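PDB 5T2X: uncharacterized protein LPG1670 from Legionella pneumophila subsp. pneumophila, which is of unknown function, an all-helical protein belonging to a family that has not been functionally characterised. Local coordinates for residues A200-R205 / D260-K265; Y167-G172 / G268-F273; R33-L38 / A66-T71; N20-L25 / K54-F59. All blocks are in the same frame, centred on the assembly; numbering follows the deposited sequence.

Interaction 1 of 4, residues A200-R205 / D260-K265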
# COMPACT_ATOMS: atom_id res chain seq x y z
N ALA A 200 -15.81 7.10 1.92
CA ALA A 200 -14.56 6.67 1.29
C ALA A 200 -14.73 6.49 -0.21
O ALA A 200 -13.80 6.76 -0.98
CB ALA A 200 -14.08 5.36 1.93
N LEU A 201 -15.91 6.05 -0.65
CA LEU A 201 -16.15 5.91 -2.09
C LEU A 201 -16.17 7.27 -2.78
O LEU A 201 -15.63 7.42 -3.88
CB LEU A 201 -17.46 5.16 -2.32
CG LEU A 201 -17.89 4.95 -3.78
CD1 LEU A 201 -16.82 4.22 -4.56
CD2 LEU A 201 -19.21 4.20 -3.83
N LEU A 202 -16.79 8.27 -2.14
CA LEU A 202 -16.82 9.60 -2.73
C LEU A 202 -15.42 10.22 -2.77
O LEU A 202 -15.05 10.85 -3.76
CB LEU A 202 -17.78 10.50 -1.94
CG LEU A 202 -19.25 10.11 -1.97
CD1 LEU A 202 -20.08 11.04 -1.09
CD2 LEU A 202 -19.78 10.09 -3.39
N ILE A 203 -14.64 10.04 -1.70
CA ILE A 203 -13.28 10.56 -1.69
C ILE A 203 -12.44 9.91 -2.78
O ILE A 203 -11.64 10.57 -3.45
CB ILE A 203 -12.64 10.37 -0.30
CG1 ILE A 203 -13.41 11.18 0.75
CG2 ILE A 203 -11.18 10.78 -0.31
CD1 ILE A 203 -12.93 10.95 2.17
N ALA A 204 -12.63 8.60 -2.99
CA ALA A 204 -11.88 7.91 -4.03
C ALA A 204 -12.18 8.49 -5.40
O ALA A 204 -11.29 8.57 -6.26
CB ALA A 204 -12.21 6.41 -4.00
N ARG A 205 -13.42 8.90 -5.64
CA ARG A 205 -13.76 9.51 -6.92
C ARG A 205 -13.17 10.91 -7.04
O ARG A 205 -12.61 11.27 -8.08
CB ARG A 205 -15.28 9.55 -7.10
CG ARG A 205 -15.72 9.95 -8.50
CD ARG A 205 -17.23 9.96 -8.61
NE ARG A 205 -17.67 10.11 -10.00
CZ ARG A 205 -18.95 10.18 -10.37
NH1 ARG A 205 -19.91 10.10 -9.47
NH2 ARG A 205 -19.25 10.32 -11.66
N ASP A 260 -20.40 16.54 2.11
CA ASP A 260 -19.57 17.67 2.55
C ASP A 260 -18.29 17.19 3.21
O ASP A 260 -17.22 17.79 3.01
CB ASP A 260 -20.37 18.57 3.49
CG ASP A 260 -21.43 19.37 2.78
OD1 ASP A 260 -21.84 18.97 1.66
OD2 ASP A 260 -21.87 20.41 3.33
N LYS A 261 -18.36 16.11 4.00
CA LYS A 261 -17.16 15.57 4.62
C LYS A 261 -16.20 15.02 3.57
O LYS A 261 -14.98 15.18 3.69
CB LYS A 261 -17.52 14.50 5.64
CG LYS A 261 -18.16 15.03 6.91
CD LYS A 261 -18.62 13.90 7.83
CE LYS A 261 -17.45 13.01 8.22
NZ LYS A 261 -17.89 11.88 9.10
N ALA A 262 -16.73 14.36 2.54
CA ALA A 262 -15.88 13.82 1.49
C ALA A 262 -15.20 14.93 0.70
O ALA A 262 -14.01 14.84 0.38
CB ALA A 262 -16.70 12.92 0.56
N SER A 263 -15.95 15.99 0.37
CA SER A 263 -15.36 17.11 -0.37
C SER A 263 -14.31 17.83 0.46
O SER A 263 -13.27 18.25 -0.06
CB SER A 263 -16.45 18.07 -0.82
OG SER A 263 -17.37 17.44 -1.69
N GLU A 264 -14.57 18.00 1.76
CA GLU A 264 -13.63 18.70 2.63
C GLU A 264 -12.33 17.92 2.78
O GLU A 264 -11.24 18.50 2.69
CB GLU A 264 -14.27 18.95 4.00
CG GLU A 264 -13.45 19.86 4.90
CD GLU A 264 -14.04 19.97 6.29
OE1 GLU A 264 -13.61 19.21 7.19
OE2 GLU A 264 -14.95 20.81 6.49
N LYS A 265 -12.43 16.61 3.00
CA LYS A 265 -11.22 15.81 3.20
C LYS A 265 -10.45 15.63 1.90
O LYS A 265 -9.22 15.58 1.91
CB LYS A 265 -11.59 14.46 3.81
CG LYS A 265 -12.19 14.56 5.21
CD LYS A 265 -12.60 13.20 5.75
CE LYS A 265 -13.22 13.32 7.13
NZ LYS A 265 -13.70 12.01 7.65
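Ile203 and Ala262 carry this contact, the isoleucine laying its longer branch against a methyl-sized side chain. Ile203 CG1 lies opposite to the carbonyl carbon and beside its own backbone N (chi1 -64°), a setting that swings a side chain otherwise leaving the helix obliquely round toward helix 252-272. As a result Ile203 CG1 reaches both Ala262 CA (3.7 Å) and Ala262 CB (3.7 Å), touching backbone and side chain at once. The CB of Ala262 points toward the partner helix and also meets Leu202, CB to CB at 3.6 Å; Leu202 touches mainly with its CB, and its CD1 comes near the same methyl (4.2 Å from Ala262 CB). Ala262 CB is in this way set between two consecutive residues of the other helix. One turn further on, the side chains of Ile203 and Lys265 cross at a slant, Ile203 CD1 lying 4.1 Å from Lys265 CB. The lysine then runs on, extended, to a salt bridge between Lys265 NZ and OE2 of Glu199, the residue just before 200-205 on helix 191-207. With a small alanine at the point of closest approach, the axes come to within 8.7 Å and cross at -40°. No hydrogen bond links the two segments. Tyr173 of helix 169-185 touches Ile203 and Ile241 of helix 237-248 touches Leu202, so helix 252-272 packs on a helix that both of these also touch.

Interaction 2 of 4, residues Y167-G172 / G268-F273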
# COMPACT_ATOMS: atom_id res chain seq x y z
N TYR A 167 -1.61 6.50 1.99
CA TYR A 167 -0.51 6.49 1.04
C TYR A 167 -0.90 6.17 -0.39
O TYR A 167 -0.07 6.37 -1.28
CB TYR A 167 0.56 5.48 1.48
CG TYR A 167 1.00 5.61 2.93
CD1 TYR A 167 1.92 6.59 3.31
CD2 TYR A 167 0.51 4.75 3.90
CE1 TYR A 167 2.32 6.70 4.63
CE2 TYR A 167 0.91 4.86 5.22
CZ TYR A 167 1.82 5.84 5.58
OH TYR A 167 2.22 5.95 6.89
N HIS A 168 -2.11 5.68 -0.66
CA HIS A 168 -2.40 5.12 -1.98
C HIS A 168 -3.64 5.71 -2.63
O HIS A 168 -4.23 5.07 -3.51
CB HIS A 168 -2.49 3.60 -1.89
CG HIS A 168 -1.23 2.96 -1.41
ND1 HIS A 168 -0.08 2.92 -2.18
CD2 HIS A 168 -0.91 2.37 -0.23
CE1 HIS A 168 0.88 2.31 -1.50
NE2 HIS A 168 0.40 1.97 -0.32
N TRP A 169 -4.06 6.91 -2.23
CA TRP A 169 -4.96 7.77 -3.02
C TRP A 169 -6.25 7.01 -3.33
O TRP A 169 -6.89 6.49 -2.40
CB TRP A 169 -4.19 8.27 -4.23
CG TRP A 169 -3.08 9.22 -3.90
CD1 TRP A 169 -1.83 8.90 -3.47
CD2 TRP A 169 -3.14 10.65 -3.97
NE1 TRP A 169 -1.09 10.05 -3.27
CE2 TRP A 169 -1.88 11.13 -3.57
CE3 TRP A 169 -4.13 11.57 -4.34
CZ2 TRP A 169 -1.58 12.49 -3.52
CZ3 TRP A 169 -3.83 12.92 -4.29
CH2 TRP A 169 -2.57 13.37 -3.88
N THR A 170 -6.67 6.94 -4.60
CA THR A 170 -7.98 6.35 -4.92
C THR A 170 -8.03 4.85 -4.63
O THR A 170 -9.01 4.40 -4.00
CB THR A 170 -8.35 6.67 -6.37
OG1 THR A 170 -8.66 8.06 -6.49
CG2 THR A 170 -9.54 5.83 -6.83
N PRO A 171 -7.06 4.02 -5.05
CA PRO A 171 -7.14 2.60 -4.69
C PRO A 171 -7.15 2.36 -3.19
O PRO A 171 -7.74 1.37 -2.74
CB PRO A 171 -5.89 2.00 -5.35
CG PRO A 171 -5.61 2.91 -6.49
CD PRO A 171 -5.96 4.28 -5.99
N GLY A 172 -6.51 3.23 -2.41
CA GLY A 172 -6.58 3.08 -0.96
C GLY A 172 -7.97 3.31 -0.42
O GLY A 172 -8.48 2.52 0.38
N GLY A 268 -8.45 18.94 1.16
CA GLY A 268 -7.21 19.02 1.91
C GLY A 268 -6.11 18.15 1.35
O GLY A 268 -4.93 18.47 1.48
N ILE A 269 -6.48 17.04 0.70
CA ILE A 269 -5.49 16.17 0.08
C ILE A 269 -4.96 16.80 -1.20
O ILE A 269 -3.75 16.84 -1.44
CB ILE A 269 -6.10 14.78 -0.18
CG1 ILE A 269 -6.39 14.06 1.14
CG2 ILE A 269 -5.17 13.95 -1.06
CD1 ILE A 269 -7.06 12.71 0.96
N LEU A 270 -5.86 17.31 -2.04
CA LEU A 270 -5.45 17.89 -3.32
C LEU A 270 -4.69 19.20 -3.13
O LEU A 270 -3.87 19.56 -3.98
CB LEU A 270 -6.66 18.11 -4.22
CG LEU A 270 -7.44 16.84 -4.59
CD1 LEU A 270 -8.69 17.19 -5.39
CD2 LEU A 270 -6.56 15.88 -5.36
N ASP A 271 -4.94 19.91 -2.03
CA ASP A 271 -4.22 21.16 -1.78
C ASP A 271 -2.80 20.90 -1.29
O ASP A 271 -1.89 21.69 -1.58
CB ASP A 271 -4.98 22.02 -0.77
CG ASP A 271 -6.28 22.56 -1.33
OD1 ASP A 271 -6.42 22.63 -2.57
OD2 ASP A 271 -7.16 22.93 -0.53
N GLU A 272 -2.59 19.82 -0.54
CA GLU A 272 -1.25 19.51 -0.04
C GLU A 272 -0.32 19.06 -1.16
O GLU A 272 0.90 19.23 -1.06
CB GLU A 272 -1.33 18.45 1.05
CG GLU A 272 -0.07 18.32 1.89
CD GLU A 272 -0.18 17.25 2.96
OE1 GLU A 272 0.64 16.31 2.96
OE2 GLU A 272 -1.11 17.34 3.79
N PHE A 273 -0.88 18.50 -2.23
CA PHE A 273 -0.11 18.03 -3.38
C PHE A 273 -0.51 18.87 -4.59
O PHE A 273 -1.29 18.43 -5.44
CB PHE A 273 -0.34 16.53 -3.62
CG PHE A 273 0.05 15.67 -2.46
CD1 PHE A 273 1.35 15.22 -2.31
CD2 PHE A 273 -0.89 15.30 -1.50
CE1 PHE A 273 1.71 14.42 -1.24
CE2 PHE A 273 -0.54 14.51 -0.43
CZ PHE A 273 0.76 14.07 -0.30
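Trp169 meets the last turn of helix 252-272 and the residue just after it, Phe273, in each case through its six-membered ring. The aromatic part is an offset edge-to-face pair with Phe273: the edge of the indole points at one face of the phenyl ring, with planes at 62° and centroids 5.0 Å apart. Trp169 CZ2 stands 3.5 Å above the Phe273 ring, displaced toward its rim, and Phe273 CB lies in the indole plane at the ring edge. Apolar contacts add the aliphatic side chains. Ile269 CG2 comes within 3.6 Å of Trp169 CZ3 from an oblique direction. Leu270 CD2 approaches the indole at its edge, near the ring plane, and is 4.2 Å from the same CZ3. Polar interactions lie outside the pair: Trp169 NE1 is hydrogen-bonded to Pro87 O, which anchors the other end of the indole, while His210, whose ring meets that of Trp169 with the planes at about 30°, is hydrogen-bonded through NE2 to Phe273 O. The contact is an aromatic and aliphatic helix-end packing in this all-alpha chain, joining the C-terminal helix to the start of helix 169-185.

Interaction 3 of 4, residues R33-L38 / A66-T71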
# COMPACT_ATOMS: atom_id res chain seq x y z
N ARG A 33 32.32 5.40 -4.02
CA ARG A 33 32.80 4.03 -3.96
C ARG A 33 31.81 3.13 -3.23
O ARG A 33 31.58 1.98 -3.64
CB ARG A 33 34.17 3.98 -3.29
CG ARG A 33 34.93 2.69 -3.51
CD ARG A 33 36.29 2.75 -2.83
NE ARG A 33 37.05 3.92 -3.24
CZ ARG A 33 38.21 4.29 -2.70
NH1 ARG A 33 38.73 3.58 -1.71
NH2 ARG A 33 38.84 5.37 -3.14
N ALA A 34 31.21 3.63 -2.15
CA ALA A 34 30.18 2.86 -1.45
C ALA A 34 28.94 2.70 -2.31
O ALA A 34 28.34 1.61 -2.35
CB ALA A 34 29.83 3.55 -0.13
N LYS A 35 28.54 3.76 -3.01
CA LYS A 35 27.40 3.67 -3.92
C LYS A 35 27.69 2.72 -5.08
O LYS A 35 26.78 2.04 -5.57
CB LYS A 35 27.06 5.06 -4.44
CG LYS A 35 25.84 5.14 -5.34
CD LYS A 35 25.52 6.59 -5.64
CE LYS A 35 24.39 6.71 -6.64
NZ LYS A 35 24.02 8.14 -6.89
N MSE A 36 28.94 2.64 -5.51
CA MSE A 36 29.36 1.74 -6.57
C MSE A 36 29.21 0.28 -6.17
O MSE A 36 28.77 -0.56 -6.96
CB MSE A 36 30.80 2.06 -6.96
CG MSE A 36 31.49 1.01 -7.79
SE MSE A 36 33.38 1.47 -7.95
CE MSE A 36 34.00 -0.14 -8.86
N LEU A 37 29.59 -0.03 -4.93
CA LEU A 37 29.47 -1.40 -4.43
C LEU A 37 28.02 -1.74 -4.09
O LEU A 37 27.59 -2.88 -4.30
CB LEU A 37 30.37 -1.60 -3.21
CG LEU A 37 31.88 -1.63 -3.47
CD1 LEU A 37 32.63 -1.91 -2.18
CD2 LEU A 37 32.22 -2.67 -4.53
N LEU A 38 27.27 -0.78 -3.56
CA LEU A 38 25.87 -1.02 -3.23
C LEU A 38 25.06 -1.36 -4.48
O LEU A 38 24.12 -2.17 -4.41
CB LEU A 38 25.27 0.20 -2.53
CG LEU A 38 25.68 0.39 -1.06
CD1 LEU A 38 25.36 1.80 -0.60
CD2 LEU A 38 24.99 -0.63 -0.18
N ALA A 66 18.68 7.76 -4.31
CA ALA A 66 17.40 7.26 -4.80
C ALA A 66 17.54 6.50 -6.11
O ALA A 66 16.69 5.64 -6.41
CB ALA A 66 16.42 8.42 -4.97
N ASP A 67 18.57 6.79 -6.91
CA ASP A 67 18.77 6.05 -8.15
C ASP A 67 19.13 4.59 -7.90
O ASP A 67 18.92 3.75 -8.78
CB ASP A 67 19.86 6.72 -8.99
CG ASP A 67 21.21 6.71 -8.30
OD1 ASP A 67 21.43 7.58 -7.44
OD2 ASP A 67 22.03 5.83 -8.62
N ILE A 68 19.69 4.28 -6.73
CA ILE A 68 19.95 2.89 -6.37
C ILE A 68 18.65 2.10 -6.36
O ILE A 68 18.58 0.97 -6.86
CB ILE A 68 20.67 2.81 -5.02
CG1 ILE A 68 22.01 3.54 -5.08
CG2 ILE A 68 20.85 1.35 -4.60
CD1 ILE A 68 22.78 3.52 -3.77
N TRP A 69 17.59 2.69 -5.80
CA TRP A 69 16.30 2.01 -5.71
C TRP A 69 15.56 2.02 -7.04
O TRP A 69 14.87 1.05 -7.37
CB TRP A 69 15.45 2.64 -4.61
CG TRP A 69 16.13 2.66 -3.27
CD1 TRP A 69 16.70 3.73 -2.65
CD2 TRP A 69 16.33 1.54 -2.40
NE1 TRP A 69 17.23 3.35 -1.44
CE2 TRP A 69 17.02 2.01 -1.26
CE3 TRP A 69 15.98 0.18 -2.46
CZ2 TRP A 69 17.37 1.18 -0.20
CZ3 TRP A 69 16.33 -0.64 -1.41
CH2 TRP A 69 17.02 -0.14 -0.30
N ARG A 70 15.68 3.11 -7.81
CA ARG A 70 14.99 3.18 -9.09
C ARG A 70 15.50 2.13 -10.06
O ARG A 70 14.72 1.61 -10.87
CB ARG A 70 15.14 4.57 -9.70
CG ARG A 70 14.36 5.65 -8.97
CD ARG A 70 14.20 6.90 -9.82
NE ARG A 70 13.42 7.90 -9.10
CZ ARG A 70 13.95 8.79 -8.26
NH1 ARG A 70 15.25 8.79 -8.03
NH2 ARG A 70 13.17 9.67 -7.65
N THR A 71 16.79 1.80 -10.00
CA THR A 71 17.32 0.72 -10.82
C THR A 71 16.63 -0.60 -10.49
O THR A 71 16.24 -1.35 -11.40
CB THR A 71 18.83 0.60 -10.63
OG1 THR A 71 19.46 1.81 -11.06
CG2 THR A 71 19.38 -0.57 -11.42
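Lys35 NZ is gripped by two oxygens, Asp67 OD1 in a salt bridge of 2.7 Å between NZ and OD1, and the backbone oxygen of Glu64 just ahead of the second segment. This is an interhelical salt bridge between two nearly parallel helices of an all-alpha fold, at 12° to each other, with axes 10.8 Å apart. The lysine is extended throughout, CG anti to the backbone N (chi1 -177°), and this full reach lets it span the wide gap from helix 31-40. Asp67 comes to meet it from the opposite direction, with CG set between its backbone N and carbonyl carbon. OD1 is met on its syn side, with NZ only 20° out of the carboxylate plane; Lys35 CE sits 3.2 Å from Asp67 OD2. The negative carboxylate and the added carbonyl would both favour a charged ammonium group. Beside the ion pair, Ile68 points across at helix 31-40, and Leu46 of helix 43-52 touches both Leu38 and Ile68. Ile68 lies at a slant to the aliphatic part of the lysine, CD1 lying 3.8 Å from Lys35 CG, and the same methyl touches Leu38 at its base, Ile68 CD1 being 4.3 Å from Leu38 CB.

Interaction 4 of 4, residues N20-L25 / K54-F59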
# COMPACT_ATOMS: atom_id res chain seq x y z
N ASN A 20 30.92 -4.27 6.90
CA ASN A 20 31.90 -3.30 7.37
C ASN A 20 32.66 -2.63 6.23
O ASN A 20 33.16 -1.52 6.41
CB ASN A 20 32.89 -3.96 8.33
CG ASN A 20 32.23 -4.50 9.58
OD1 ASN A 20 31.19 -3.99 10.01
ND2 ASN A 20 32.83 -5.52 10.17
N ILE A 21 32.75 -3.28 5.07
CA ILE A 21 33.44 -2.68 3.93
C ILE A 21 32.67 -1.47 3.42
O ILE A 21 33.24 -0.40 3.17
CB ILE A 21 33.66 -3.72 2.82
CG1 ILE A 21 34.61 -4.82 3.30
CG2 ILE A 21 34.20 -3.05 1.57
CD1 ILE A 21 34.69 -6.00 2.36
N ILE A 22 31.35 -1.61 3.28
CA ILE A 22 30.54 -0.49 2.80
C ILE A 22 30.35 0.54 3.91
O ILE A 22 30.32 1.75 3.65
CB ILE A 22 29.19 -1.00 2.26
CG1 ILE A 22 29.42 -2.04 1.16
CG2 ILE A 22 28.38 0.16 1.70
CD1 ILE A 22 28.17 -2.43 0.42
N GLU A 23 30.24 0.08 5.16
CA GLU A 23 30.11 1.01 6.28
C GLU A 23 31.30 1.95 6.36
O GLU A 23 31.14 3.16 6.53
CB GLU A 23 29.96 0.24 7.59
CG GLU A 23 28.57 -0.32 7.85
CD GLU A 23 28.44 -0.84 9.27
OE1 GLU A 23 29.37 -0.64 10.07
OE2 GLU A 23 27.40 -1.46 9.58
N ASN A 24 32.52 1.40 6.25
CA ASN A 24 33.71 2.23 6.39
C ASN A 24 33.86 3.19 5.21
O ASN A 24 34.30 4.33 5.39
CB ASN A 24 34.95 1.34 6.52
CG ASN A 24 34.95 0.52 7.80
OD1 ASN A 24 34.22 0.83 8.74
ND2 ASN A 24 35.76 -0.53 7.83
N LEU A 25 33.48 2.75 4.01
CA LEU A 25 33.53 3.64 2.85
C LEU A 25 32.64 4.86 3.06
O LEU A 25 32.99 5.98 2.67
CB LEU A 25 33.12 2.89 1.58
CG LEU A 25 34.10 1.84 1.06
CD1 LEU A 25 33.52 1.13 -0.15
CD2 LEU A 25 35.44 2.47 0.73
N LYS A 54 22.82 0.82 10.55
CA LYS A 54 22.30 2.18 10.52
C LYS A 54 23.06 3.04 9.52
O LYS A 54 22.46 3.92 8.89
CB LYS A 54 22.37 2.80 11.92
CG LYS A 54 21.99 4.27 11.98
CD LYS A 54 22.22 4.85 13.36
CE LYS A 54 21.97 6.35 13.37
NZ LYS A 54 20.59 6.69 12.93
N THR A 55 24.36 2.81 9.37
CA THR A 55 25.15 3.60 8.43
C THR A 55 24.69 3.39 6.99
O THR A 55 24.60 4.35 6.22
CB THR A 55 26.64 3.26 8.57
OG1 THR A 55 27.07 3.49 9.91
CG2 THR A 55 27.47 4.11 7.62
N ILE A 56 24.37 2.15 6.63
CA ILE A 56 23.98 1.86 5.26
C ILE A 56 22.61 2.45 4.95
O ILE A 56 22.41 3.12 3.93
CB ILE A 56 23.99 0.34 5.00
CG1 ILE A 56 25.37 -0.26 5.32
CG2 ILE A 56 23.60 0.04 3.56
CD1 ILE A 56 26.52 0.47 4.70
N THR A 57 21.63 2.23 5.84
CA THR A 57 20.26 2.64 5.54
C THR A 57 20.12 4.15 5.50
O THR A 57 19.40 4.69 4.65
CB THR A 57 19.29 2.03 6.55
OG1 THR A 57 17.96 2.49 6.27
CG2 THR A 57 19.66 2.40 7.98
N ASP A 58 20.82 4.87 6.39
CA ASP A 58 20.77 6.33 6.35
C ASP A 58 21.37 6.86 5.05
O ASP A 58 20.84 7.80 4.46
CB ASP A 58 21.49 6.92 7.56
CG ASP A 58 20.81 6.57 8.87
OD1 ASP A 58 19.63 6.17 8.85
OD2 ASP A 58 21.46 6.71 9.93
N PHE A 59 22.46 6.25 4.60
CA PHE A 59 23.07 6.64 3.33
C PHE A 59 22.15 6.32 2.16
O PHE A 59 22.06 7.10 1.21
CB PHE A 59 24.42 5.95 3.17
CG PHE A 59 25.12 6.25 1.88
CD1 PHE A 59 25.70 7.49 1.66
CD2 PHE A 59 25.21 5.29 0.88
CE1 PHE A 59 26.34 7.77 0.47
CE2 PHE A 59 25.85 5.56 -0.31
CZ PHE A 59 26.42 6.80 -0.52
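The carboxylate of Glu23 is the flat group at this contact, yet it is the methylene carbon behind it, not a face or edge, that touches helix 54-60. Glu23 CG lies 3.8 Å from Ile56 CD1 and 4.1 Å from Thr55 CB. Beyond CG the glutamate is extended, and its OE2 is hydrogen-bonded to the hydroxyl of Ser53, the residue immediately before helix 54-60. Ser53 OG is bonded to Ile56 N as well, so one serine ties the glutamate to the first turn of the partner helix. Ile56 supplies the apolar centre. Its chi2 of -50° folds CD1 toward helix 15-27, where the methyl meets Ile22 CG2 at 3.5 Å, the two isoleucines crossing at about a right angle. That methyl also lies against the backbone, Ile56 CD1 standing 3.8 Å from Glu23 N. Thr55 CB points toward helix 15-27, and CG2 of Thr55 comes to 3.9 Å from Glu23 O. Leading away from helix 15-27, Lys54 NZ donates to the syn lone pair of Asp58 OD2 in a salt bridge within the segment. Leu38 of helix 31-40 and Tyr49 of helix 43-52 touch Ile22 too. Crossing at 59°, with axes 9.2 Å apart, the two helices meet through an isoleucine pair bordered by polar side chains, a steeply crossed helix packing among the N-terminal helices of this all-alpha chain.

Overall arrangement
The four contacts form two separate groups. Interactions 3 and 4 have centres 12 Å apart and touch: Leu38 CD2 meets Ile22 CD1 at 3.7 Å, and Leu25 packs on Arg33, Ala34 and Leu37. Their segments alternate along the chain. Interactions 1 and 2, centres 11 Å apart, share helix 252-272, which packs on helix 191-207 and the start of helix 169-185; Ala204 O and Thr170 OG1 join them through a probable hydrogen bond of 2.7 Å. Between the groups, interactions 2 and 3 come no closer than about 14 Å between nearest atoms, while the centres of interactions 1 and 4 are 44 Å apart. All four are structural packing, with no ligand or active site identified.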